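Local coordinates for protein transcriptional regulator, MerR-family (Cupriavidus metallidurans CH34, PDB 5GPE) that binds lead(II) and probably acts as a MerR-family, DNA-binding transcription regulator that responds to this metal, at residues Gly25-Pro30 with Gln46-Ile51. Residues are numbered along the deposited sequence; the frame is centred on the assembly and turned at random.
Sequences GLLPEP and QRLLFI
R47, on helix 42-56, makes the one cross-segment hydrogen bond, giving NH1 to the backbone carbonyl O of L26 at 2.7 Å. The bond is moderately bent, with an N-H...O angle of 152°. The acceptor lies essentially in the guanidinium plane, while NH1 sits 44° above the carbonyl plane of L26. CG of R47 is anti to its backbone N (chi1 168°), and bends at chi2 and chi3 fold the chain back over this carbonyl.

P28 adds a van der Waals contact over one guanidinium face, its CD 3.6 Å from R47 NH1, with the ring offset toward the rim of the group.

The apolar part centres on the methyl CD1 of I51, which touches L26 CB at 3.9 Å and L27 CD2 at 4.0 Å, the L27 and I51 side chains crossing nearly at right angles. L27 CD2 also meets L48 CD2 at 4.1 Å. The side chains of L27 and L48 also touch V18 and Y21 of helix 15-23, respectively.

Within the MerR-type helix-turn-helix region, the contact thus ties the loop following helix 15-23 to helix 42-56: a largely buried arginine satisfies a main-chain carbonyl, while the methyls L27 CD2, L48 CD2 and I51 CD1, with the L26 CB methylene, hold L26 and L27 against the helix.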
ATOM      1  N   GLY B  25     -20.791   5.395  -2.219  1.00 26.28           N
ATOM      2  CA  GLY B  25     -21.833   5.540  -1.206  1.00 27.75           C
ATOM      3  C   GLY B  25     -21.443   6.411  -0.024  1.00 27.49           C
ATOM      4  O   GLY B  25     -22.058   6.312   1.032  1.00 29.52           O
ATOM      5  N   LEU B  26     -20.462   7.291  -0.209  1.00 25.49           N
ATOM      6  CA  LEU B  26     -19.992   8.171   0.868  1.00 24.84           C
ATOM      7  C   LEU B  26     -20.687   9.519   0.927  1.00 24.36           C
ATOM      8  O   LEU B  26     -20.485  10.271   1.876  1.00 23.14           O
ATOM      9  CB  LEU B  26     -18.492   8.391   0.760  1.00 25.03           C
ATOM     10  CG  LEU B  26     -17.629   7.121   0.713  1.00 26.79           C
ATOM     11  CD1 LEU B  26     -16.161   7.510   0.704  1.00 29.49           C
ATOM     12  CD2 LEU B  26     -17.908   6.178   1.870  1.00 26.08           C
ATOM     13  N   LEU B  27     -21.503   9.854  -0.046  1.00 26.49           N
ATOM     14  CA  LEU B  27     -22.192  11.139  -0.042  1.00 28.78           C
ATOM     15  C   LEU B  27     -23.704  11.012  -0.034  1.00 31.45           C
ATOM     16  O   LEU B  27     -24.224  10.206  -0.708  1.00 32.23           O
ATOM     17  CB  LEU B  27     -21.797  11.968  -1.246  1.00 31.10           C
ATOM     18  CG  LEU B  27     -20.382  12.501  -1.366  1.00 34.29           C
ATOM     19  CD1 LEU B  27     -20.260  13.492  -2.482  1.00 35.97           C
ATOM     20  CD2 LEU B  27     -19.972  13.147  -0.082  1.00 36.73           C
ATOM     21  N   PRO B  28     -24.404  11.837   0.722  1.00 37.44           N
ATOM     22  CA  PRO B  28     -25.867  11.773   0.688  1.00 42.18           C
ATOM     23  C   PRO B  28     -26.390  12.218  -0.673  1.00 47.00           C
ATOM     24  O   PRO B  28     -25.644  12.813  -1.472  1.00 46.54           O
ATOM     25  CB  PRO B  28     -26.295  12.751   1.788  1.00 45.41           C
ATOM     26  CG  PRO B  28     -25.169  13.712   1.923  1.00 42.84           C
ATOM     27  CD  PRO B  28     -23.927  13.081   1.349  1.00 38.59           C
ATOM     28  N   GLU B  29     -27.656  11.917  -0.930  1.00 50.09           N
ATOM     29  CA  GLU B  29     -28.289  12.250  -2.208  1.00 51.45           C
ATOM     30  C   GLU B  29     -28.190  13.754  -2.487  1.00 51.00           C
ATOM     31  O   GLU B  29     -28.143  14.552  -1.539  1.00 42.04           O
ATOM     32  CB  GLU B  29     -29.756  11.813  -2.222  1.00 55.19           C
ATOM     33  CG  GLU B  29     -29.953  10.304  -2.194  1.00 61.58           C
ATOM     34  CD  GLU B  29     -29.452   9.632  -3.461  1.00 69.66           C
ATOM     35  OE1 GLU B  29     -29.916  10.003  -4.565  1.00 83.06           O
ATOM     36  OE2 GLU B  29     -28.583   8.744  -3.357  1.00 73.19           O
ATOM     37  N   PRO B  30     -28.129  14.149  -3.779  1.00 48.92           N
ATOM     38  CA  PRO B  30     -28.086  15.585  -4.109  1.00 48.42           C
ATOM     39  C   PRO B  30     -29.294  16.361  -3.561  1.00 47.74           C
ATOM     40  O   PRO B  30     -30.387  15.808  -3.454  1.00 43.52           O
ATOM     41  CB  PRO B  30     -28.076  15.611  -5.642  1.00 48.92           C
ATOM     42  CG  PRO B  30     -27.781  14.230  -6.089  1.00 48.92           C
ATOM     43  CD  PRO B  30     -28.091  13.291  -4.978  1.00 47.91           C
ATOM     44  N   GLN B  46     -19.489  19.854   3.811  1.00 22.26           N
ATOM     45  CA  GLN B  46     -19.012  19.409   5.122  1.00 24.28           C
ATOM     46  C   GLN B  46     -18.685  17.912   5.137  1.00 22.71           C
ATOM     47  O   GLN B  46     -17.756  17.471   5.812  1.00 20.81           O
ATOM     48  CB  GLN B  46     -20.016  19.748   6.230  1.00 27.51           C
ATOM     49  CG  GLN B  46     -20.126  21.242   6.534  1.00 30.02           C
ATOM     50  CD  GLN B  46     -18.765  21.903   6.742  1.00 32.87           C
ATOM     51  OE1 GLN B  46     -17.903  21.369   7.455  1.00 35.25           O
ATOM     52  NE2 GLN B  46     -18.548  23.044   6.087  1.00 34.40           N
ATOM     53  N   ARG B  47     -19.402  17.137   4.339  1.00 22.57           N
ATOM     54  CA  ARG B  47     -19.155  15.722   4.200  1.00 23.66           C
ATOM     55  C   ARG B  47     -17.811  15.492   3.510  1.00 22.79           C
ATOM     56  O   ARG B  47     -17.025  14.737   3.950  1.00 21.83           O
ATOM     57  CB  ARG B  47     -20.254  15.093   3.393  1.00 27.37           C
ATOM     58  CG  ARG B  47     -19.969  13.699   2.937  1.00 29.79           C
ATOM     59  CD  ARG B  47     -19.928  12.814   4.115  1.00 31.97           C
ATOM     60  NE  ARG B  47     -21.129  12.816   4.911  1.00 34.52           N
ATOM     61  CZ  ARG B  47     -22.139  11.987   4.761  1.00 33.21           C
ATOM     62  NH1 ARG B  47     -22.156  11.115   3.810  1.00 33.01           N
ATOM     63  NH2 ARG B  47     -23.139  12.050   5.593  1.00 38.84           N
ATOM     64  N   LEU B  48     -17.564  16.195   2.439  1.00 22.70           N
ATOM     65  CA  LEU B  48     -16.296  16.093   1.718  1.00 22.43           C
ATOM     66  C   LEU B  48     -15.099  16.474   2.571  1.00 21.96           C
ATOM     67  O   LEU B  48     -14.058  15.815   2.517  1.00 21.35           O
ATOM     68  CB  LEU B  48     -16.311  16.941   0.445  1.00 21.74           C
ATOM     69  CG  LEU B  48     -17.149  16.400  -0.713  1.00 22.01           C
ATOM     70  CD1 LEU B  48     -17.240  17.430  -1.822  1.00 22.16           C
ATOM     71  CD2 LEU B  48     -16.539  15.091  -1.197  1.00 21.48           C
ATOM     72  N   LEU B  49     -15.263  17.511   3.386  1.00 21.05           N
ATOM     73  CA  LEU B  49     -14.217  17.908   4.310  1.00 22.28           C
ATOM     74  C   LEU B  49     -13.955  16.824   5.365  1.00 20.89           C
ATOM     75  O   LEU B  49     -12.802  16.559   5.694  1.00 20.38           O
ATOM     76  CB  LEU B  49     -14.535  19.255   4.961  1.00 24.14           C
ATOM     77  CG  LEU B  49     -14.643  20.442   3.996  1.00 25.97           C
ATOM     78  CD1 LEU B  49     -14.990  21.716   4.760  1.00 27.76           C
ATOM     79  CD2 LEU B  49     -13.377  20.658   3.174  1.00 24.70           C
ATOM     80  N   PHE B  50     -15.015  16.195   5.868  1.00 18.65           N
ATOM     81  CA  PHE B  50     -14.906  15.083   6.821  1.00 19.29           C
ATOM     82  C   PHE B  50     -14.136  13.930   6.194  1.00 18.44           C
ATOM     83  O   PHE B  50     -13.211  13.408   6.790  1.00 20.12           O
ATOM     84  CB  PHE B  50     -16.310  14.606   7.264  1.00 19.98           C
ATOM     85  CG  PHE B  50     -16.298  13.464   8.248  1.00 20.32           C
ATOM     86  CD1 PHE B  50     -16.234  12.141   7.809  1.00 20.71           C
ATOM     87  CD2 PHE B  50     -16.365  13.701   9.615  1.00 20.14           C
ATOM     88  CE1 PHE B  50     -16.225  11.092   8.720  1.00 20.49           C
ATOM     89  CE2 PHE B  50     -16.363  12.661  10.523  1.00 20.31           C
ATOM     90  CZ  PHE B  50     -16.280  11.353  10.080  1.00 20.37           C
ATOM     91  N   ILE B  51     -14.504  13.568   4.977  1.00 15.54           N
ATOM     92  CA  ILE B  51     -13.817  12.516   4.212  1.00 19.05           C
ATOM     93  C   ILE B  51     -12.328  12.847   4.008  1.00 18.50           C
ATOM     94  O   ILE B  51     -11.468  11.985   4.201  1.00 19.29           O
ATOM     95  CB  ILE B  51     -14.491  12.264   2.840  1.00 19.43           C
ATOM     96  CG1 ILE B  51     -15.895  11.673   3.042  1.00 20.16           C
ATOM     97  CG2 ILE B  51     -13.667  11.300   1.982  1.00 20.48           C
ATOM     98  CD1 ILE B  51     -16.767  11.741   1.817  1.00 20.35           C
TER